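Local coordinates for DNA endonuclease I-CvuI (Chlorella vulgaris, PDB 5A77), which cleaves double-stranded DNA with bound magnesium as a LAGLIDADG homing endonuclease, an activity probably used in intron homing, at residues W14-V19 against E92-Y97; D20-I25 against V47-T52. All blocks are in the same frame, centred on the assembly; numbering follows the deposited sequence.

Contact 1: residues W14-V19 against E92-Y97; sequences WLAGFV and EKLLPY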
loop_
_atom_site.group_PDB
_atom_site.type_symbol
_atom_site.label_atom_id
_atom_site.label_comp_id
_atom_site.label_asym_id
_atom_site.label_seq_id
_atom_site.Cartn_x
_atom_site.Cartn_y
_atom_site.Cartn_z
ATOM N N TRP B 14 8.705 -7.122 2.774
ATOM C CA TRP B 14 7.432 -7.101 2.059
ATOM C C TRP B 14 6.379 -6.391 2.901
ATOM O O TRP B 14 5.679 -5.508 2.413
ATOM C CB TRP B 14 6.959 -8.528 1.711
ATOM C CG TRP B 14 5.577 -8.563 1.094
ATOM C CD1 TRP B 14 5.270 -8.493 -0.236
ATOM C CD2 TRP B 14 4.318 -8.665 1.794
ATOM N NE1 TRP B 14 3.906 -8.539 -0.407
ATOM C CE2 TRP B 14 3.308 -8.646 0.805
ATOM C CE3 TRP B 14 3.964 -8.775 3.139
ATOM C CZ2 TRP B 14 1.950 -8.726 1.147
ATOM C CZ3 TRP B 14 2.612 -8.858 3.467
ATOM C CH2 TRP B 14 1.624 -8.831 2.471
ATOM N N LEU B 15 6.272 -6.781 4.168
ATOM C CA LEU B 15 5.282 -6.200 5.071
ATOM C C LEU B 15 5.563 -4.724 5.332
ATOM O O LEU B 15 4.642 -3.904 5.399
ATOM C CB LEU B 15 5.238 -6.963 6.395
ATOM C CG LEU B 15 4.147 -6.424 7.317
ATOM C CD1 LEU B 15 2.816 -6.414 6.577
ATOM C CD2 LEU B 15 4.053 -7.230 8.610
ATOM N N ALA B 16 6.833 -4.381 5.480
ATOM C CA ALA B 16 7.179 -2.986 5.573
ATOM C C ALA B 16 6.673 -2.292 4.321
ATOM O O ALA B 16 6.073 -1.210 4.389
ATOM C CB ALA B 16 8.676 -2.805 5.732
ATOM N N GLY B 17 6.901 -2.936 3.179
ATOM C CA GLY B 17 6.447 -2.413 1.909
ATOM C C GLY B 17 4.955 -2.159 1.944
ATOM O O GLY B 17 4.474 -1.146 1.439
ATOM N N PHE B 18 4.226 -3.067 2.580
ATOM C CA PHE B 18 2.772 -3.003 2.603
ATOM C C PHE B 18 2.266 -1.908 3.539
ATOM O O PHE B 18 1.364 -1.140 3.187
ATOM C CB PHE B 18 2.210 -4.362 3.007
ATOM C CG PHE B 18 0.844 -4.631 2.487
ATOM C CD1 PHE B 18 0.655 -4.989 1.152
ATOM C CD2 PHE B 18 -0.258 -4.560 3.326
ATOM C CE1 PHE B 18 -0.619 -5.267 0.661
ATOM C CE2 PHE B 18 -1.542 -4.836 2.847
ATOM C CZ PHE B 18 -1.722 -5.183 1.510
ATOM N N VAL B 19 2.852 -1.837 4.730
ATOM C CA VAL B 19 2.478 -0.817 5.704
ATOM C C VAL B 19 2.759 0.609 5.173
ATOM O O VAL B 19 1.926 1.508 5.333
ATOM C CB VAL B 19 3.215 -1.043 7.047
ATOM C CG1 VAL B 19 2.958 0.107 8.006
ATOM C CG2 VAL B 19 2.774 -2.365 7.666
ATOM N N GLU B 92 10.234 -2.839 15.804
ATOM C CA GLU B 92 11.606 -3.203 15.673
ATOM C C GLU B 92 11.833 -4.234 14.568
ATOM O O GLU B 92 12.935 -4.443 14.125
ATOM C CB GLU B 92 12.139 -3.713 17.023
ATOM C CG GLU B 92 11.241 -3.502 18.247
ATOM C CD GLU B 92 11.998 -3.460 19.572
ATOM O OE1 GLU B 92 12.454 -2.376 19.958
ATOM O OE2 GLU B 92 12.129 -4.497 20.244
ATOM N N LYS B 93 10.784 -4.897 14.133
ATOM C CA LYS B 93 10.832 -5.841 13.019
ATOM C C LYS B 93 10.835 -5.067 11.723
ATOM O O LYS B 93 11.639 -5.333 10.838
ATOM C CB LYS B 93 9.655 -6.812 13.059
ATOM C CG LYS B 93 9.911 -8.040 13.897
ATOM C CD LYS B 93 8.615 -8.681 14.309
ATOM C CE LYS B 93 8.852 -9.769 15.325
ATOM N NZ LYS B 93 7.569 -10.171 15.976
ATOM N N LEU B 94 9.944 -4.083 11.638
ATOM C CA LEU B 94 9.728 -3.318 10.413
ATOM C C LEU B 94 10.701 -2.157 10.245
ATOM O O LEU B 94 11.139 -1.862 9.135
ATOM C CB LEU B 94 8.292 -2.794 10.385
ATOM C CG LEU B 94 7.285 -3.946 10.434
ATOM C CD1 LEU B 94 5.836 -3.468 10.438
ATOM C CD2 LEU B 94 7.547 -4.868 9.261
ATOM N N LEU B 95 11.028 -1.514 11.365
ATOM C CA LEU B 95 11.875 -0.317 11.434
ATOM C C LEU B 95 13.031 -0.249 10.431
ATOM O O LEU B 95 13.179 0.763 9.746
ATOM C CB LEU B 95 12.427 -0.191 12.852
ATOM C CG LEU B 95 12.575 1.170 13.505
ATOM C CD1 LEU B 95 11.383 2.046 13.187
ATOM C CD2 LEU B 95 12.698 0.938 15.005
ATOM N N PRO B 96 13.843 -1.321 10.318
ATOM C CA PRO B 96 14.921 -1.252 9.322
ATOM C C PRO B 96 14.437 -1.129 7.868
ATOM O O PRO B 96 15.237 -0.775 6.994
ATOM C CB PRO B 96 15.661 -2.582 9.515
ATOM C CG PRO B 96 15.305 -3.029 10.892
ATOM C CD PRO B 96 13.895 -2.585 11.080
ATOM N N TYR B 97 13.162 -1.406 7.608
ATOM C CA TYR B 97 12.670 -1.375 6.233
ATOM C C TYR B 97 11.600 -0.322 5.979
ATOM O O TYR B 97 11.326 0.003 4.831
ATOM C CB TYR B 97 12.123 -2.742 5.830
ATOM C CG TYR B 97 13.025 -3.888 6.200
ATOM C CD1 TYR B 97 14.192 -4.131 5.491
ATOM C CD2 TYR B 97 12.714 -4.725 7.266
ATOM C CE1 TYR B 97 15.022 -5.178 5.831
ATOM C CE2 TYR B 97 13.537 -5.772 7.612
ATOM C CZ TYR B 97 14.688 -5.996 6.892
ATOM O OH TYR B 97 15.512 -7.041 7.232
#
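Tyr97 N donates to Leu94 O over 2.6 Å, a turn at the end of helix 84-94 whose two residues both face Ala16. The helix they meet, 6-22, carries the LAGLIDADG motif of this family, here reading Leu15, Ala16, Gly17, Phe18, Val19 and on into the active site. Nothing polar crosses the contact; it is apolar and buried. Leu94 reaches over with its forked end. With CG anti to its own carbonyl carbon (chi1 -60°), the two methyls spread along the motif helix. CD2 comes down beside the backbone at Ala16, 3.9 Å from Ala16 N, and also touches the branch point of Leu15, with CG 4.2 Å away. CD1 goes to the next turn, meeting Val19 CG2 at 4.3 Å, so one leucine bridges successive turns of the helix. A branched aliphatic residue suits this place, since each methyl finds its own apolar neighbour.

Other faces of the motif helix serve different neighbours. Leu15 also leans on Ile60 and Leu64 of helix 55-64. Phe18 packs on Gly17 of the second subunit, where the lack of a side chain allows close approach, and Trp14 NE1 is hydrogen-bonded to Asp20 OD2 of that subunit.

The small Ala16 lets segment 92-97 come close: its CA is 5.5 Å from Leu94 CA. Beyond its CB, the rest of the Tyr97 side chain leads away from segment 14-19, and Tyr97 also packs on Gln9, Phe12 and Ala13, earlier residues of the same helix. The Ala16 methyl meets the Tyr97 methylene directly, CB to CB at 3.4 Å, a tight fit.

Contact 2: residues D20-I25 against V47-T52; sequences DADGCI and VFQSTT. With MG (magnesium ion), chain G; MG (magnesium ion), chain H; nucleotides of chain D; nucleotides of chain F.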
loop_
_atom_site.group_PDB
_atom_site.type_symbol
_atom_site.label_atom_id
_atom_site.label_comp_id
_atom_site.label_asym_id
_atom_site.label_seq_id
_atom_site.Cartn_x
_atom_site.Cartn_y
_atom_site.Cartn_z
ATOM N N ASP B 20 3.904 0.818 4.521
ATOM C CA ASP B 20 4.208 2.141 3.959
ATOM C C ASP B 20 3.126 2.624 2.996
ATOM O O ASP B 20 2.958 3.828 2.803
ATOM C CB ASP B 20 5.555 2.141 3.230
ATOM C CG ASP B 20 6.704 2.468 4.141
ATOM O OD1 ASP B 20 6.478 3.165 5.147
ATOM O OD2 ASP B 20 7.835 2.032 3.862
ATOM N N ALA B 21 2.401 1.683 2.390
ATOM C CA ALA B 21 1.395 2.035 1.399
ATOM C C ALA B 21 -0.002 2.049 1.996
ATOM O O ALA B 21 -0.742 3.005 1.811
ATOM C CB ALA B 21 1.456 1.090 0.221
ATOM N N ASP B 22 -0.369 0.988 2.708
ATOM C CA ASP B 22 -1.695 0.935 3.332
ATOM C C ASP B 22 -1.679 0.609 4.802
ATOM O O ASP B 22 -2.517 -0.158 5.266
ATOM C CB ASP B 22 -2.586 -0.073 2.623
ATOM C CG ASP B 22 -3.193 0.493 1.366
ATOM O OD1 ASP B 22 -3.269 1.744 1.282
ATOM O OD2 ASP B 22 -3.572 -0.301 0.472
ATOM N N GLY B 23 -0.734 1.186 5.529
ATOM C CA GLY B 23 -0.682 1.012 6.964
ATOM C C GLY B 23 -0.990 2.296 7.712
ATOM O O GLY B 23 -1.154 3.366 7.125
ATOM N N CYS B 24 -1.073 2.182 9.027
ATOM C CA CYS B 24 -1.341 3.321 9.878
ATOM C C CYS B 24 -0.611 3.094 11.177
ATOM O O CYS B 24 -1.013 2.244 11.978
ATOM C CB CYS B 24 -2.843 3.496 10.121
ATOM S SG CYS B 24 -3.298 5.002 11.031
ATOM N N ILE B 25 0.482 3.822 11.361
ATOM C CA ILE B 25 1.204 3.834 12.625
ATOM C C ILE B 25 0.834 5.102 13.368
ATOM O O ILE B 25 1.259 6.188 12.991
ATOM C CB ILE B 25 2.717 3.757 12.408
ATOM C CG1 ILE B 25 3.033 2.572 11.488
ATOM C CG2 ILE B 25 3.464 3.703 13.755
ATOM C CD1 ILE B 25 4.483 2.193 11.461
ATOM N N VAL B 47 -3.358 -2.180 9.563
ATOM C CA VAL B 47 -3.283 -2.411 8.127
ATOM C C VAL B 47 -4.697 -2.652 7.581
ATOM O O VAL B 47 -5.476 -3.416 8.161
ATOM C CB VAL B 47 -2.362 -3.609 7.798
ATOM C CG1 VAL B 47 -2.532 -4.044 6.364
ATOM C CG2 VAL B 47 -0.918 -3.262 8.079
ATOM N N PHE B 48 -5.030 -1.979 6.482
ATOM C CA PHE B 48 -6.369 -2.062 5.905
ATOM C C PHE B 48 -6.400 -2.877 4.626
ATOM O O PHE B 48 -5.504 -2.773 3.796
ATOM C CB PHE B 48 -6.924 -0.672 5.607
ATOM C CG PHE B 48 -6.883 0.257 6.774
ATOM C CD1 PHE B 48 -7.905 0.262 7.713
ATOM C CD2 PHE B 48 -5.828 1.141 6.932
ATOM C CE1 PHE B 48 -7.866 1.136 8.789
ATOM C CE2 PHE B 48 -5.788 1.999 7.998
ATOM C CZ PHE B 48 -6.806 1.999 8.926
ATOM N N GLN B 49 -7.438 -3.689 4.471
ATOM C CA GLN B 49 -7.685 -4.362 3.205
ATOM C C GLN B 49 -9.166 -4.652 3.053
ATOM O O GLN B 49 -9.887 -4.794 4.044
ATOM C CB GLN B 49 -6.876 -5.657 3.086
ATOM C CG GLN B 49 -6.566 -6.036 1.612
ATOM C CD GLN B 49 -5.778 -4.943 0.880
ATOM O OE1 GLN B 49 -4.943 -4.258 1.480
ATOM N NE2 GLN B 49 -6.054 -4.762 -0.407
ATOM N N SER B 50 -9.618 -4.713 1.804
ATOM C CA SER B 50 -10.993 -5.079 1.506
ATOM C C SER B 50 -11.234 -6.495 2.005
ATOM O O SER B 50 -10.328 -7.330 1.967
ATOM C CB SER B 50 -11.273 -4.957 -0.001
ATOM O OG SER B 50 -12.467 -5.632 -0.368
ATOM N N THR B 51 -12.446 -6.754 2.493
ATOM C CA THR B 51 -12.795 -8.074 3.028
ATOM C C THR B 51 -12.778 -9.105 1.905
ATOM O O THR B 51 -12.699 -10.312 2.155
ATOM C CB THR B 51 -14.181 -8.078 3.730
ATOM O OG1 THR B 51 -14.267 -6.963 4.627
ATOM C CG2 THR B 51 -14.387 -9.357 4.528
ATOM N N THR B 52 -12.862 -8.610 0.672
ATOM C CA THR B 52 -12.596 -9.400 -0.527
ATOM C C THR B 52 -11.398 -10.312 -0.316
ATOM O O THR B 52 -11.453 -11.513 -0.588
ATOM C CB THR B 52 -12.291 -8.497 -1.756
ATOM O OG1 THR B 52 -13.381 -7.598 -2.006
ATOM C CG2 THR B 52 -12.021 -9.346 -2.991
HETATM MG MG MG G . -1.391 4.623 0.341
HETATM MG MG MG H . -4.801 -0.917 -1.562
ATOM P P DC D 14 -7.889 -1.760 -0.397
ATOM O OP1 DC D 14 -6.498 -1.853 -0.909
ATOM O OP2 DC D 14 -8.730 -2.974 -0.273
ATOM O "O5'" DC D 14 -7.903 -1.016 1.035
ATOM C "C5'" DC D 14 -6.765 -0.276 1.476
ATOM C "C4'" DC D 14 -7.029 1.232 1.480
ATOM O "O4'" DC D 14 -8.460 1.510 1.456
ATOM C "C3'" DC D 14 -6.477 1.979 2.704
ATOM O "O3'" DC D 14 -5.551 3.002 2.287
ATOM C "C2'" DC D 14 -7.736 2.571 3.370
ATOM C "C1'" DC D 14 -8.673 2.689 2.185
ATOM N N1 DC D 14 -10.155 2.828 2.523
ATOM C C2 DC D 14 -10.653 4.052 3.007
ATOM O O2 DC D 14 -9.871 4.996 3.179
ATOM N N3 DC D 14 -11.982 4.170 3.274
ATOM C C4 DC D 14 -12.799 3.133 3.068
ATOM N N4 DC D 14 -14.099 3.296 3.340
ATOM C C5 DC D 14 -12.319 1.883 2.568
ATOM C C6 DC D 14 -11.004 1.779 2.307
ATOM O OP3 DG F 1 -1.933 6.706 4.101
ATOM P P DG F 1 -1.915 5.229 3.926
ATOM O OP1 DG F 1 -2.415 4.950 2.558
ATOM O OP2 DG F 1 -0.570 4.745 4.317
ATOM O "O5'" DG F 1 -2.923 4.568 4.978
ATOM C "C5'" DG F 1 -4.330 4.466 4.683
ATOM C "C4'" DG F 1 -5.064 5.617 5.335
ATOM O "O4'" DG F 1 -6.501 5.419 5.295
ATOM C "C3'" DG F 1 -4.713 5.840 6.793
ATOM O "O3'" DG F 1 -4.510 7.193 6.956
ATOM C "C2'" DG F 1 -5.969 5.367 7.541
ATOM C "C1'" DG F 1 -7.039 5.765 6.554
ATOM N N9 DG F 1 -8.315 5.075 6.688
ATOM C C8 DG F 1 -8.536 3.716 6.683
ATOM N N7 DG F 1 -9.803 3.400 6.744
ATOM C C5 DG F 1 -10.458 4.626 6.765
ATOM C C6 DG F 1 -11.835 4.925 6.826
ATOM O O6 DG F 1 -12.782 4.145 6.881
ATOM N N1 DG F 1 -12.069 6.293 6.830
ATOM C C2 DG F 1 -11.099 7.251 6.777
ATOM N N2 DG F 1 -11.520 8.524 6.780
ATOM N N3 DG F 1 -9.802 6.988 6.720
ATOM C C4 DG F 1 -9.557 5.661 6.721
#
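Asp22 O accepts a weak but nearly straight hydrogen bond from Phe48 N (3.3 Å, 171°), joining segments 20-25 and 47-52 in the hairpin of strands 23-31 and 39-50, at the active-site end of the LAGLIDADG helix. Beside it Gly23 and Val47 form an antiparallel non-hydrogen-bonded pair, their CA atoms 4.5 Å apart. Two further hydrogen bonds hold DNA: Asp22 OD1 accepts one from O3' of DC14 of chain D (2.8 Å), an end left by cleavage, and Ser50 N donates one to OP2 of DC14.

The other Asp22 oxygen, OD2, binds one magnesium at 2.5 Å. Ala21 O binds the second magnesium at 2.3 Å, together with the 5' phosphate of DG1 of chain F. Ala21 O and Asp22 OD2 of the second subunit join these two sites in turn, so each metal is shared by the paired motifs.

Apolar contacts centre on Phe48. Its CG lies anti to its carbonyl carbon (chi1 -53°), which carries the ring toward DG1. Cys24 CB meets ring atom CE2 at 3.9 Å, from an oblique direction. Replacing Phe48 by an alanine would probably leave guanine C8 without the ring face it rests on and Cys24 CB without its apolar neighbour. That C8 of DG1 lies 3.2 Å above the Phe48 ring plane, over its centre.

From the N terminus, helix 6-22 supplies residues 14-19 to contact 1 and then, without a break, runs into 20-25 of contact 2. The chain continues through the hairpin of strands 23-31 and 39-50, and contact 2 closes this short loop of 21 residues. Contact 1 closes a much longer one, which holds all of contact 2 and returns by helix 84-94. Contact 1 thus ties the LAGLIDADG helix to the end of helix 84-94, contact 2 the residues that follow directly to strand 39-50. They also touch directly: Val19 CG2 lies 3.8 Å from Val47 CG2, and the Phe18 ring rests on Val47 and Gln49.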